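Local coordinates for NIF3-related protein (Bacillus cereus, PDB 2GX8), which is of uncertain function but belongs to the Duf34/NIF3 family, binds a pair of zinc ions and carries an additional domain thought to be regulatory, at residues C[33-38]-C[122-127]; C[50-55]-C[95-100]; C[78-83]-C[386-391]; C[103-108]-C[112-117]; C[369-374]-C[382-387]. All coordinates share one frame; numbering follows the deposited sequence.

Interaction 1: C[33-38]-C[122-127]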
# COMPACT_ATOMS: atom_id res chain seq x y z
N GLU C 33 9.71 37.12 14.26
CA GLU C 33 9.11 37.65 15.47
C GLU C 33 7.61 37.71 15.30
O GLU C 33 6.88 37.22 16.15
CB GLU C 33 9.65 39.03 15.73
CG GLU C 33 11.16 39.03 15.89
CD GLU C 33 11.72 40.39 16.29
OE1 GLU C 33 10.96 41.20 16.92
OE2 GLU C 33 12.92 40.64 15.97
N ILE C 34 7.17 38.31 14.20
CA ILE C 34 5.74 38.40 13.90
C ILE C 34 5.11 37.02 13.88
O ILE C 34 4.13 36.75 14.57
CB ILE C 34 5.52 39.12 12.57
CG1 ILE C 34 6.07 40.54 12.73
CG2 ILE C 34 4.05 39.11 12.16
CD1 ILE C 34 6.06 41.36 11.50
N ILE C 35 5.70 36.13 13.10
CA ILE C 35 5.25 34.75 12.98
C ILE C 35 5.24 34.06 14.33
O ILE C 35 4.29 33.35 14.65
CB ILE C 35 6.12 34.01 11.93
CG1 ILE C 35 5.76 34.54 10.55
CG2 ILE C 35 5.95 32.51 11.99
CD1 ILE C 35 4.28 34.57 10.29
N SER C 36 6.26 34.31 15.14
CA SER C 36 6.34 33.72 16.46
C SER C 36 5.19 34.20 17.36
O SER C 36 4.74 33.47 18.23
CB SER C 36 7.69 34.01 17.11
OG SER C 36 7.89 33.15 18.20
N LEU C 37 4.72 35.43 17.13
CA LEU C 37 3.58 35.97 17.88
C LEU C 37 2.25 35.50 17.33
O LEU C 37 1.24 35.52 18.04
CB LEU C 37 3.61 37.50 17.90
CG LEU C 37 4.65 38.17 18.80
CD1 LEU C 37 4.59 39.68 18.66
CD2 LEU C 37 4.43 37.77 20.26
N PHE C 38 2.22 35.10 16.05
CA PHE C 38 1.01 34.59 15.43
C PHE C 38 0.78 33.18 15.93
O PHE C 38 -0.36 32.79 16.22
CB PHE C 38 1.14 34.55 13.89
CG PHE C 38 -0.00 33.83 13.21
CD1 PHE C 38 0.16 32.53 12.73
CD2 PHE C 38 -1.25 34.43 13.08
CE1 PHE C 38 -0.90 31.84 12.11
CE2 PHE C 38 -2.31 33.76 12.46
CZ PHE C 38 -2.14 32.46 11.98
N ALA C 122 6.98 37.18 1.36
CA ALA C 122 6.93 35.92 2.08
C ALA C 122 5.47 35.48 2.16
O ALA C 122 4.58 36.30 2.34
CB ALA C 122 7.52 36.08 3.45
N ILE C 123 5.25 34.18 1.99
CA ILE C 123 3.91 33.61 2.02
C ILE C 123 3.91 32.57 3.15
O ILE C 123 4.68 31.60 3.13
CB ILE C 123 3.54 32.96 0.68
CG1 ILE C 123 3.58 33.99 -0.46
CG2 ILE C 123 2.14 32.27 0.75
CD1 ILE C 123 2.60 35.13 -0.27
N TYR C 124 3.05 32.78 4.13
CA TYR C 124 2.96 31.90 5.27
C TYR C 124 1.57 31.27 5.32
O TYR C 124 0.56 31.99 5.22
CB TYR C 124 3.29 32.70 6.54
CG TYR C 124 3.15 31.93 7.84
CD1 TYR C 124 1.91 31.85 8.49
CD2 TYR C 124 4.24 31.31 8.43
CE1 TYR C 124 1.76 31.18 9.67
CE2 TYR C 124 4.10 30.62 9.64
CZ TYR C 124 2.84 30.57 10.24
OH TYR C 124 2.64 29.91 11.42
N ALA C 125 1.48 29.95 5.47
CA ALA C 125 0.15 29.34 5.52
C ALA C 125 -0.29 28.99 6.93
O ALA C 125 0.46 28.39 7.70
CB ALA C 125 0.07 28.13 4.64
N ALA C 126 -1.52 29.37 7.27
CA ALA C 126 -2.11 29.03 8.55
C ALA C 126 -3.44 28.37 8.26
O ALA C 126 -4.48 29.03 8.29
CB ALA C 126 -2.33 30.26 9.32
N HIS C 127 -3.42 27.07 7.96
CA HIS C 127 -4.64 26.41 7.54
C HIS C 127 -5.48 25.80 8.66
O HIS C 127 -6.17 26.54 9.36
CB HIS C 127 -4.39 25.48 6.34
CG HIS C 127 -5.64 24.99 5.66
ND1 HIS C 127 -5.73 23.75 5.05
CD2 HIS C 127 -6.87 25.56 5.54
CE1 HIS C 127 -6.95 23.58 4.57
NE2 HIS C 127 -7.66 24.66 4.87
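Ile35 and Phe38, one helical turn apart, form the two walls of a corner into which the ring of Tyr124 is set. The bump supplied by Ile35 is its delta methyl, CD1, which sits over the middle of one face of the Tyr124 ring, 3.8 Å from the centroid and only 13° off the ring normal. This is a CH-pi contact. With chi2 at -49° the isoleucine folds its tip back over the ring, while the other branch, CG2, drops toward the hydroxyl half and meets Tyr124 CE2 at 3.5 Å. CD1 thus caps the middle of the face, and CG2 comes down on the same side but outside the rim at CE2.

Phe38 closes the corner from the side. Its CE1 approaches the edge of the Tyr124 ring, 3.7 Å from Tyr124 CE1, and the two planes stand nearly perpendicular at 85°, with centroids 5.7 Å apart. Beyond the tyrosine, the outer end of Phe38 reaches a second small protrusion of the strand side, the methyl of Ala126, whose CB lies 3.5 Å from Phe38 CZ. A large ring set against a small methyl lets helix and strand side fit closely here, with all four residues buried. The polar end of Tyr124 bonds to Glu39, just past the helix segment.

Helix 31-38 therefore rests on strand 122-125 of the mixed five-stranded sheet; Phe38 extends onto Ile90 of the adjacent parallel strand 88-91, and Tyr124 itself pairs through its backbone with Ile89 of that strand.

Interaction 2: C[50-55]-C[95-100]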
# COMPACT_ATOMS: atom_id res chain seq x y z
N GLY C 50 -1.43 15.62 7.80
CA GLY C 50 -1.23 15.90 6.38
C GLY C 50 -1.50 17.32 5.89
O GLY C 50 -1.47 17.56 4.67
N ASP C 51 -1.77 18.25 6.81
CA ASP C 51 -2.01 19.66 6.45
C ASP C 51 -0.66 20.28 6.07
O ASP C 51 0.41 19.80 6.51
CB ASP C 51 -2.72 20.44 7.59
CG ASP C 51 -3.37 21.78 7.12
OD1 ASP C 51 -3.55 22.68 7.97
OD2 ASP C 51 -3.71 21.94 5.93
N LYS C 52 -0.72 21.33 5.25
CA LYS C 52 0.45 22.02 4.72
C LYS C 52 0.49 23.46 5.25
O LYS C 52 -0.16 24.34 4.68
CB LYS C 52 0.37 22.02 3.18
CG LYS C 52 0.05 20.66 2.51
CD LYS C 52 1.26 19.74 2.29
CE LYS C 52 1.88 19.12 3.56
NZ LYS C 52 3.18 18.39 3.29
N ILE C 53 1.23 23.71 6.32
CA ILE C 53 1.30 25.06 6.90
C ILE C 53 2.74 25.58 7.17
O ILE C 53 3.71 24.84 7.01
CB ILE C 53 0.45 25.17 8.17
CG1 ILE C 53 1.10 24.44 9.35
CG2 ILE C 53 -0.99 24.67 7.91
CD1 ILE C 53 0.38 24.68 10.62
N GLY C 54 2.86 26.85 7.56
CA GLY C 54 4.16 27.47 7.81
C GLY C 54 4.68 28.34 6.65
O GLY C 54 3.93 28.73 5.78
N LEU C 55 5.97 28.66 6.66
CA LEU C 55 6.54 29.46 5.59
C LEU C 55 6.53 28.63 4.32
O LEU C 55 7.05 27.51 4.29
CB LEU C 55 7.97 29.93 5.91
CG LEU C 55 8.65 30.87 4.89
CD1 LEU C 55 7.92 32.23 4.78
CD2 LEU C 55 10.15 31.09 5.21
N LEU C 95 -0.90 28.43 -0.35
CA LEU C 95 -0.66 28.69 -1.78
C LEU C 95 -0.08 27.42 -2.45
O LEU C 95 -0.45 27.07 -3.55
CB LEU C 95 0.25 29.89 -1.98
CG LEU C 95 0.81 30.22 -3.38
CD1 LEU C 95 -0.26 30.62 -4.40
CD2 LEU C 95 1.83 31.34 -3.21
N ILE C 96 0.84 26.74 -1.77
CA ILE C 96 1.30 25.48 -2.29
C ILE C 96 0.56 24.43 -1.48
O ILE C 96 0.75 24.37 -0.28
CB ILE C 96 2.79 25.25 -2.05
CG1 ILE C 96 3.62 26.30 -2.77
CG2 ILE C 96 3.20 23.85 -2.52
CD1 ILE C 96 5.10 26.16 -2.53
N PHE C 97 -0.29 23.64 -2.11
CA PHE C 97 -0.95 22.56 -1.38
C PHE C 97 -0.35 21.25 -1.91
O PHE C 97 0.27 20.51 -1.17
CB PHE C 97 -2.48 22.58 -1.47
CG PHE C 97 -3.13 21.66 -0.46
CD1 PHE C 97 -3.25 22.06 0.88
CD2 PHE C 97 -3.55 20.38 -0.81
CE1 PHE C 97 -3.80 21.22 1.83
CE2 PHE C 97 -4.12 19.51 0.14
CZ PHE C 97 -4.23 19.93 1.46
N ASN C 98 -0.55 20.98 -3.20
CA ASN C 98 0.13 19.86 -3.84
C ASN C 98 1.59 20.34 -4.00
O ASN C 98 1.81 21.52 -4.33
CB ASN C 98 -0.49 19.57 -5.20
CG ASN C 98 -1.94 19.13 -5.09
OD1 ASN C 98 -2.28 18.25 -4.29
ND2 ASN C 98 -2.82 19.74 -5.90
N PRO C 99 2.58 19.47 -3.71
CA PRO C 99 3.97 19.90 -3.86
C PRO C 99 4.30 20.25 -5.34
O PRO C 99 3.86 19.55 -6.26
CB PRO C 99 4.76 18.67 -3.39
CG PRO C 99 3.85 17.87 -2.66
CD PRO C 99 2.50 18.09 -3.22
N LEU C 100 5.08 21.30 -5.56
CA LEU C 100 5.40 21.72 -6.93
C LEU C 100 6.39 20.87 -7.66
O LEU C 100 7.54 20.74 -7.26
CB LEU C 100 5.89 23.14 -6.95
CG LEU C 100 4.93 24.07 -6.21
CD1 LEU C 100 5.42 25.44 -6.33
CD2 LEU C 100 3.52 23.99 -6.77
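Lys52 sets one methylene, CG, over one face of the Phe97 ring. This atom lies 4.2 Å from the ring centroid, displaced toward the CD1-CE1 side of the rim, in a CH-pi contact that uses a methylene and not the charge. Two successive bends, chi2 at -84° and chi3 at 71°, turn the lysine chain: it leaves the backbone heading for Phe97, passes the Phe97 carbonyl with CD 3.7 Å from Phe97 O, and then carries its ammonium end away from the loop. Phe97 holds CG anti to its own nitrogen, chi1 -166°, which swings the ring back across the lysine at about a right angle.

At the ring's edge stands Asp51, whose OD2 is 4.2 Å from Phe97 CE1. OD1 bonds to Thr128 and OD2 to His127, two bonds that hold the carboxylate beside the ring edge. The Asp51 side chain lies about 8 Å from a bound zinc, and a HEPES molecule, probably from the crystallisation liquor, lies about 5 Å from the Phe97 side chain. Further along the loop, Leu100 packs on Leu100 of a second subunit.

The 50-55 segment leads into edge strand 54-56, which pairs antiparallel with strand 122-125. The 95-100 loop runs from strand 88-91 to helix 108-118; it is held to strand 54-56 by the bond from Gln56 to Ile96 O, and to the helix by Leu100 packing on Ile113.

Interaction 3: C[78-83]-C[386-391]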
# COMPACT_ATOMS: atom_id res chain seq x y z
N VAL C 78 -1.78 39.57 -4.15
CA VAL C 78 -0.36 39.88 -4.18
C VAL C 78 -0.15 41.33 -4.65
O VAL C 78 0.68 42.05 -4.09
CB VAL C 78 0.48 38.85 -5.02
CG1 VAL C 78 1.97 39.15 -4.90
CG2 VAL C 78 0.26 37.43 -4.53
N ASP C 79 -0.93 41.78 -5.66
CA ASP C 79 -0.86 43.17 -6.12
C ASP C 79 -1.18 44.10 -4.95
O ASP C 79 -0.60 45.18 -4.84
CB ASP C 79 -1.87 43.50 -7.24
CG ASP C 79 -1.56 42.85 -8.57
OD1 ASP C 79 -0.41 42.42 -8.82
OD2 ASP C 79 -2.50 42.78 -9.39
N GLU C 80 -2.10 43.67 -4.08
CA GLU C 80 -2.53 44.47 -2.93
C GLU C 80 -1.42 44.62 -1.90
O GLU C 80 -1.24 45.68 -1.30
CB GLU C 80 -3.75 43.84 -2.28
CG GLU C 80 -4.40 44.72 -1.22
CD GLU C 80 -5.54 44.03 -0.51
OE1 GLU C 80 -6.49 44.73 -0.08
OE2 GLU C 80 -5.51 42.78 -0.40
N ALA C 81 -0.67 43.54 -1.72
CA ALA C 81 0.44 43.51 -0.79
C ALA C 81 1.55 44.44 -1.27
O ALA C 81 2.26 45.04 -0.46
CB ALA C 81 0.94 42.09 -0.64
N ILE C 82 1.69 44.57 -2.58
CA ILE C 82 2.68 45.46 -3.19
C ILE C 82 2.25 46.93 -3.06
O ILE C 82 3.11 47.83 -2.86
CB ILE C 82 2.96 45.03 -4.65
CG1 ILE C 82 3.44 43.59 -4.66
CG2 ILE C 82 4.01 45.89 -5.31
CD1 ILE C 82 3.61 43.03 -6.03
N GLN C 83 0.95 47.21 -3.13
CA GLN C 83 0.49 48.60 -3.01
C GLN C 83 0.51 49.10 -1.56
O GLN C 83 0.40 50.31 -1.30
CB GLN C 83 -0.91 48.80 -3.62
CG GLN C 83 -0.97 48.66 -5.14
CD GLN C 83 -0.24 49.78 -5.92
OE1 GLN C 83 0.30 49.55 -7.01
NE2 GLN C 83 -0.21 51.00 -5.36
N ALA C 386 -6.13 43.66 6.59
CA ALA C 386 -7.07 42.62 6.20
C ALA C 386 -7.43 42.85 4.74
O ALA C 386 -8.09 43.83 4.42
CB ALA C 386 -8.30 42.69 7.04
N SER C 387 -6.97 41.96 3.87
CA SER C 387 -7.24 42.03 2.43
C SER C 387 -8.69 42.34 2.13
O SER C 387 -9.60 41.72 2.68
CB SER C 387 -6.89 40.72 1.79
OG SER C 387 -7.07 40.80 0.39
N GLN C 388 -8.90 43.31 1.24
CA GLN C 388 -10.24 43.76 0.93
C GLN C 388 -10.87 42.99 -0.22
O GLN C 388 -12.10 42.99 -0.40
CB GLN C 388 -10.21 45.25 0.57
CG GLN C 388 -9.69 46.19 1.63
CD GLN C 388 -10.68 46.46 2.75
OE1 GLN C 388 -11.02 45.58 3.55
NE2 GLN C 388 -11.10 47.72 2.85
N LEU C 389 -10.01 42.34 -1.00
CA LEU C 389 -10.45 41.63 -2.18
C LEU C 389 -11.41 40.48 -1.91
O LEU C 389 -11.24 39.72 -0.96
CB LEU C 389 -9.24 41.18 -2.99
CG LEU C 389 -8.36 42.39 -3.24
CD1 LEU C 389 -7.20 42.03 -4.12
CD2 LEU C 389 -9.15 43.56 -3.85
N HIS C 390 -12.42 40.40 -2.75
CA HIS C 390 -13.42 39.37 -2.67
C HIS C 390 -12.93 38.16 -3.49
O HIS C 390 -12.69 38.30 -4.69
CB HIS C 390 -14.71 39.94 -3.25
CG HIS C 390 -15.87 39.00 -3.18
ND1 HIS C 390 -16.57 38.76 -2.02
CD2 HIS C 390 -16.45 38.23 -4.13
CE1 HIS C 390 -17.53 37.88 -2.25
NE2 HIS C 390 -17.48 37.55 -3.53
N THR C 391 -12.79 36.99 -2.87
CA THR C 391 -12.26 35.84 -3.61
C THR C 391 -13.18 34.63 -3.78
O THR C 391 -12.70 33.53 -3.99
CB THR C 391 -10.93 35.34 -3.02
OG1 THR C 391 -11.12 35.02 -1.63
CG2 THR C 391 -9.83 36.40 -3.13
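The flat carboxylate of Glu80 meets the loop through both of its oxygens, each offering its syn lone pair. Ser387 OG donates to OE2 at 2.6 Å, and the backbone N of Gln388 donates to OE1 at 3.1 Å along an almost straight line, 176° at the hydrogen. Over one face of the group comes Leu389, its CG 4.0 Å from Glu80 OE2, while near OE1 lies the start of the Gln388 side chain, CB at 3.8 Å.

Two donors from consecutive residues fix the rotation of the carboxylate as well as its place. The glutamate reaches them by standing fully extended from its helix, with chi1 at -171° and the chain straight beyond CG. Ser387, buried, has its hydroxyl satisfied by this bond, and the negative charge probably gains from both donors.

Helix 75-84 is the crossover helix between parallel strands 66-70 and 88-91, and the 386-391 loop leaves the edge strand 383-386 on the far side of 66-70. A bidentate carboxylate, gripped by a serine hydroxyl and the next backbone N-H, thus joins the crossover helix of a beta-alpha-beta unit to the loop after the edge strand.

Interaction 4: C[103-108]-C[112-117]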
# COMPACT_ATOMS: atom_id res chain seq x y z
N ILE C 103 7.54 25.07 -11.88
CA ILE C 103 7.00 26.44 -11.76
C ILE C 103 6.86 27.03 -13.15
O ILE C 103 7.84 27.51 -13.74
CB ILE C 103 7.83 27.40 -10.99
CG1 ILE C 103 8.13 26.85 -9.59
CG2 ILE C 103 7.04 28.69 -10.91
CD1 ILE C 103 8.83 27.80 -8.68
N HIS C 104 5.64 26.99 -13.68
CA HIS C 104 5.38 27.49 -15.00
C HIS C 104 4.90 28.91 -15.00
O HIS C 104 3.75 29.19 -14.70
CB HIS C 104 4.46 26.56 -15.71
CG HIS C 104 5.10 25.27 -16.05
ND1 HIS C 104 4.42 24.07 -16.08
CD2 HIS C 104 6.38 24.98 -16.35
CE1 HIS C 104 5.25 23.10 -16.43
NE2 HIS C 104 6.45 23.62 -16.58
N THR C 105 5.80 29.80 -15.37
CA THR C 105 5.53 31.22 -15.35
C THR C 105 4.63 31.68 -16.50
O THR C 105 4.16 32.81 -16.52
CB THR C 105 6.84 31.99 -15.30
OG1 THR C 105 7.66 31.58 -16.40
CG2 THR C 105 7.56 31.64 -14.01
N ASP C 106 4.35 30.76 -17.42
CA ASP C 106 3.45 31.01 -18.51
C ASP C 106 1.99 30.85 -18.04
O ASP C 106 1.05 31.27 -18.72
CB ASP C 106 3.74 29.98 -19.59
CG ASP C 106 3.10 30.32 -20.91
OD1 ASP C 106 2.64 31.48 -21.05
OD2 ASP C 106 3.06 29.45 -21.83
N LYS C 107 1.81 30.22 -16.87
CA LYS C 107 0.47 29.89 -16.34
C LYS C 107 0.06 30.77 -15.17
O LYS C 107 0.91 31.27 -14.47
CB LYS C 107 0.40 28.41 -15.94
CG LYS C 107 0.72 27.48 -17.11
CD LYS C 107 0.50 26.04 -16.72
CE LYS C 107 1.00 25.11 -17.80
NZ LYS C 107 0.91 23.71 -17.31
N ALA C 108 -1.26 30.96 -14.98
CA ALA C 108 -1.77 31.84 -13.92
C ALA C 108 -1.19 31.57 -12.54
O ALA C 108 -0.84 32.49 -11.81
CB ALA C 108 -3.28 31.81 -13.84
N ILE C 112 1.80 33.71 -9.93
CA ILE C 112 1.59 34.18 -8.55
C ILE C 112 2.86 33.95 -7.76
O ILE C 112 3.34 34.84 -7.08
CB ILE C 112 0.43 33.42 -7.84
CG1 ILE C 112 -0.90 33.68 -8.55
CG2 ILE C 112 0.32 33.90 -6.38
CD1 ILE C 112 -2.05 32.82 -8.05
N ILE C 113 3.41 32.74 -7.89
CA ILE C 113 4.67 32.38 -7.23
C ILE C 113 5.79 33.31 -7.71
O ILE C 113 6.61 33.80 -6.92
CB ILE C 113 5.01 30.91 -7.53
CG1 ILE C 113 3.93 30.01 -6.90
CG2 ILE C 113 6.35 30.51 -6.96
CD1 ILE C 113 4.07 28.59 -7.32
N GLU C 114 5.81 33.57 -9.02
CA GLU C 114 6.81 34.47 -9.65
C GLU C 114 6.68 35.89 -9.12
O GLU C 114 7.68 36.54 -8.79
CB GLU C 114 6.61 34.47 -11.17
CG GLU C 114 7.50 35.45 -11.93
CD GLU C 114 7.23 35.46 -13.43
OE1 GLU C 114 6.04 35.53 -13.80
OE2 GLU C 114 8.20 35.42 -14.22
N LYS C 115 5.45 36.38 -9.04
CA LYS C 115 5.21 37.72 -8.53
C LYS C 115 5.68 37.84 -7.07
O LYS C 115 6.30 38.84 -6.70
CB LYS C 115 3.75 38.11 -8.72
CG LYS C 115 3.39 39.50 -8.23
CD LYS C 115 2.06 40.02 -8.81
CE LYS C 115 2.28 40.54 -10.24
NZ LYS C 115 1.04 41.03 -10.90
N CYS C 116 5.42 36.80 -6.26
CA CYS C 116 5.87 36.75 -4.85
C CYS C 116 7.37 36.71 -4.75
O CYS C 116 7.98 37.44 -3.96
CB CYS C 116 5.33 35.50 -4.15
SG CYS C 116 3.58 35.47 -3.91
N ILE C 117 7.99 35.84 -5.53
CA ILE C 117 9.45 35.75 -5.50
C ILE C 117 10.16 37.00 -6.01
O ILE C 117 11.07 37.48 -5.36
CB ILE C 117 9.99 34.48 -6.20
CG1 ILE C 117 9.78 33.28 -5.26
CG2 ILE C 117 11.49 34.64 -6.53
CD1 ILE C 117 10.43 32.01 -5.75
O HOH W 1 5.19 35.67 -16.58
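The beta-alpha-beta crossover from strand 88-91 to strand 122-125 enters its helix through a type I turn, His104 to Lys107, and at this turn Thr105 meets Glu114. The turn is closed by the bond from Lys107 N to His104 O, 3.1 Å. Thr105 presents its methyl to the carboxylate, CG2 lying 3.8 Å from Glu114 OE2, and the two side chains cross at about a right angle. Glu114 stretches out to get there, CG anti to the backbone N with chi1 175°.

The polar link between the two runs through a water. It donates to Thr105 O at 3.0 Å and to Glu114 OE1 at 2.9 Å, tying the turn's backbone to the helix side chain. Lys111 also bonds to Thr105 O, so this carbonyl has two partners. Nearer the start of the helix, Ile112 N makes a weak bond to Ala108 O, 3.5 Å and well bent at 129°. On the apolar side Ile103 CD1 touches Ile113 CG2 at 4.1 Å.

That apolar side faces a second subunit, where Ile103 and Ile117 each pack on their own counterparts. Overall, this is a helix-entry turn folded back against the first turns of its own helix, placed at a subunit interface.

Interaction 5: C[369-374]-C[382-387]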
# COMPACT_ATOMS: atom_id res chain seq x y z
N LYS C 369 -7.28 41.74 13.78
CA LYS C 369 -7.46 42.36 15.09
C LYS C 369 -6.52 41.69 16.10
O LYS C 369 -5.63 42.35 16.66
CB LYS C 369 -8.91 42.29 15.61
CG LYS C 369 -9.00 42.84 17.06
CD LYS C 369 -10.24 42.44 17.93
CE LYS C 369 -11.44 43.42 17.87
NZ LYS C 369 -12.21 43.41 16.57
N GLN C 370 -6.73 40.40 16.31
CA GLN C 370 -5.91 39.57 17.19
C GLN C 370 -4.42 39.88 17.04
O GLN C 370 -3.76 40.19 18.02
CB GLN C 370 -6.14 38.08 16.91
CG GLN C 370 -7.43 37.48 17.46
CD GLN C 370 -7.76 36.09 16.89
OE1 GLN C 370 -8.26 35.20 17.59
NE2 GLN C 370 -7.48 35.90 15.61
N LEU C 371 -3.90 39.82 15.81
CA LEU C 371 -2.48 40.05 15.57
C LEU C 371 -2.04 41.50 15.82
O LEU C 371 -0.99 41.72 16.41
CB LEU C 371 -2.03 39.56 14.19
CG LEU C 371 -0.51 39.50 13.95
CD1 LEU C 371 0.18 38.52 14.93
CD2 LEU C 371 -0.14 39.16 12.51
N GLN C 372 -2.83 42.48 15.39
CA GLN C 372 -2.49 43.88 15.65
C GLN C 372 -2.36 44.10 17.16
O GLN C 372 -1.46 44.78 17.63
CB GLN C 372 -3.57 44.82 15.13
CG GLN C 372 -3.18 46.28 15.14
CD GLN C 372 -2.15 46.63 14.08
OE1 GLN C 372 -1.00 46.96 14.40
NE2 GLN C 372 -2.54 46.53 12.81
N GLU C 373 -3.26 43.49 17.92
CA GLU C 373 -3.32 43.56 19.37
C GLU C 373 -2.01 43.03 20.01
O GLU C 373 -1.48 43.65 20.94
CB GLU C 373 -4.54 42.74 19.81
CG GLU C 373 -5.10 42.96 21.20
CD GLU C 373 -6.49 42.32 21.37
OE1 GLU C 373 -7.19 42.04 20.36
OE2 GLU C 373 -6.89 42.12 22.53
N LYS C 374 -1.49 41.92 19.50
CA LYS C 374 -0.24 41.32 20.01
C LYS C 374 1.00 42.15 19.68
O LYS C 374 1.91 42.26 20.49
CB LYS C 374 -0.03 39.91 19.44
CG LYS C 374 -1.14 38.89 19.75
CD LYS C 374 -1.13 38.34 21.18
CE LYS C 374 0.08 37.45 21.41
NZ LYS C 374 -0.01 36.72 22.70
N VAL C 382 4.57 47.62 13.39
CA VAL C 382 4.00 46.90 12.26
C VAL C 382 2.52 47.23 12.13
O VAL C 382 1.79 47.26 13.12
CB VAL C 382 4.03 45.34 12.39
CG1 VAL C 382 3.91 44.71 11.02
CG2 VAL C 382 5.29 44.84 13.01
N HIS C 383 2.08 47.43 10.89
CA HIS C 383 0.69 47.69 10.58
C HIS C 383 0.16 46.39 9.95
O HIS C 383 0.70 45.91 8.97
CB HIS C 383 0.62 48.85 9.58
CG HIS C 383 -0.75 49.44 9.41
ND1 HIS C 383 -1.89 48.68 9.21
CD2 HIS C 383 -1.15 50.74 9.34
CE1 HIS C 383 -2.93 49.47 9.06
NE2 HIS C 383 -2.51 50.73 9.13
N ILE C 384 -0.88 45.79 10.52
CA ILE C 384 -1.45 44.56 9.94
C ILE C 384 -2.66 44.96 9.09
O ILE C 384 -3.41 45.86 9.46
CB ILE C 384 -1.88 43.54 11.05
CG1 ILE C 384 -0.81 43.38 12.14
CG2 ILE C 384 -2.32 42.21 10.46
CD1 ILE C 384 0.55 42.92 11.69
N HIS C 385 -2.85 44.30 7.94
CA HIS C 385 -3.98 44.64 7.08
C HIS C 385 -4.84 43.42 6.78
O HIS C 385 -4.34 42.30 6.73
CB HIS C 385 -3.51 45.23 5.76
CG HIS C 385 -2.51 46.33 5.90
ND1 HIS C 385 -2.86 47.66 5.92
CD2 HIS C 385 -1.16 46.29 5.99
CE1 HIS C 385 -1.77 48.40 6.01
NE2 HIS C 385 -0.72 47.60 6.07
N ALA C 386 -6.13 43.66 6.59
CA ALA C 386 -7.07 42.62 6.20
C ALA C 386 -7.43 42.85 4.74
O ALA C 386 -8.09 43.83 4.42
CB ALA C 386 -8.30 42.69 7.04
N SER C 387 -6.97 41.96 3.87
CA SER C 387 -7.24 42.03 2.43
C SER C 387 -8.69 42.34 2.13
O SER C 387 -9.60 41.72 2.68
CB SER C 387 -6.89 40.72 1.79
OG SER C 387 -7.07 40.80 0.39
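Ile384 and Gln372 bury the most surface where helix 362-377 turns back, through a short connection, to lie along strand 383-386. This is an alpha-beta unit of the layered alpha/beta fold, its helix packed on the outermost strand of the sheet: the helix and strand segments run almost exactly antiparallel, at 178°, with their axes 8.3 Å apart.

Ile384 points at the helix. Its CG1 lies 3.9 Å from Gln372 CA, close against the helical backbone, and the gamma branch then folds with chi2 at -59° to bring its end to Leu371. There Ile384 CD1 meets Leu371 CD2 at 3.9 Å, the two chains crossing at about a right angle. Gln372 passes Ile384 in the opposite direction, bending at CG so that its terminal amide lies against the strand backbone between Val382 and Ile384.

Ile384 also touches Val67 and Ile69 of the neighbouring parallel strand 66-70. The carbonyl of Ile384 takes a local bond as well: His383 ND1 donates to Ile384 O at 3.2 Å, arriving from above the carbonyl plane.

In the fold
Interactions 1 and 5 place two helices along one five-stranded sheet, and they touch where Ile34 CD1 meets Val382 CG2 at 3.9 Å. Interaction 2 joins interaction 1 through the edge strand, Ala125 N to Gly54 O at 2.8 Å, and through the His127-Asp51 bond. Interactions 3 and 5 share Ala386 and Ser387; interactions 3 and 4 are tied by the salt bridge of Asp79 OD1 and Lys115 NZ, 2.9 Å. Interactions 2 and 4 both reach the second subunit. The side chains of Asp51 (interaction 2) and Ala126 (interaction 1) come within about 8 and 9 Å of a zinc of the pair held by His92, His93, Asp131, His357 and Glu360; Ala126 O bonds to His92.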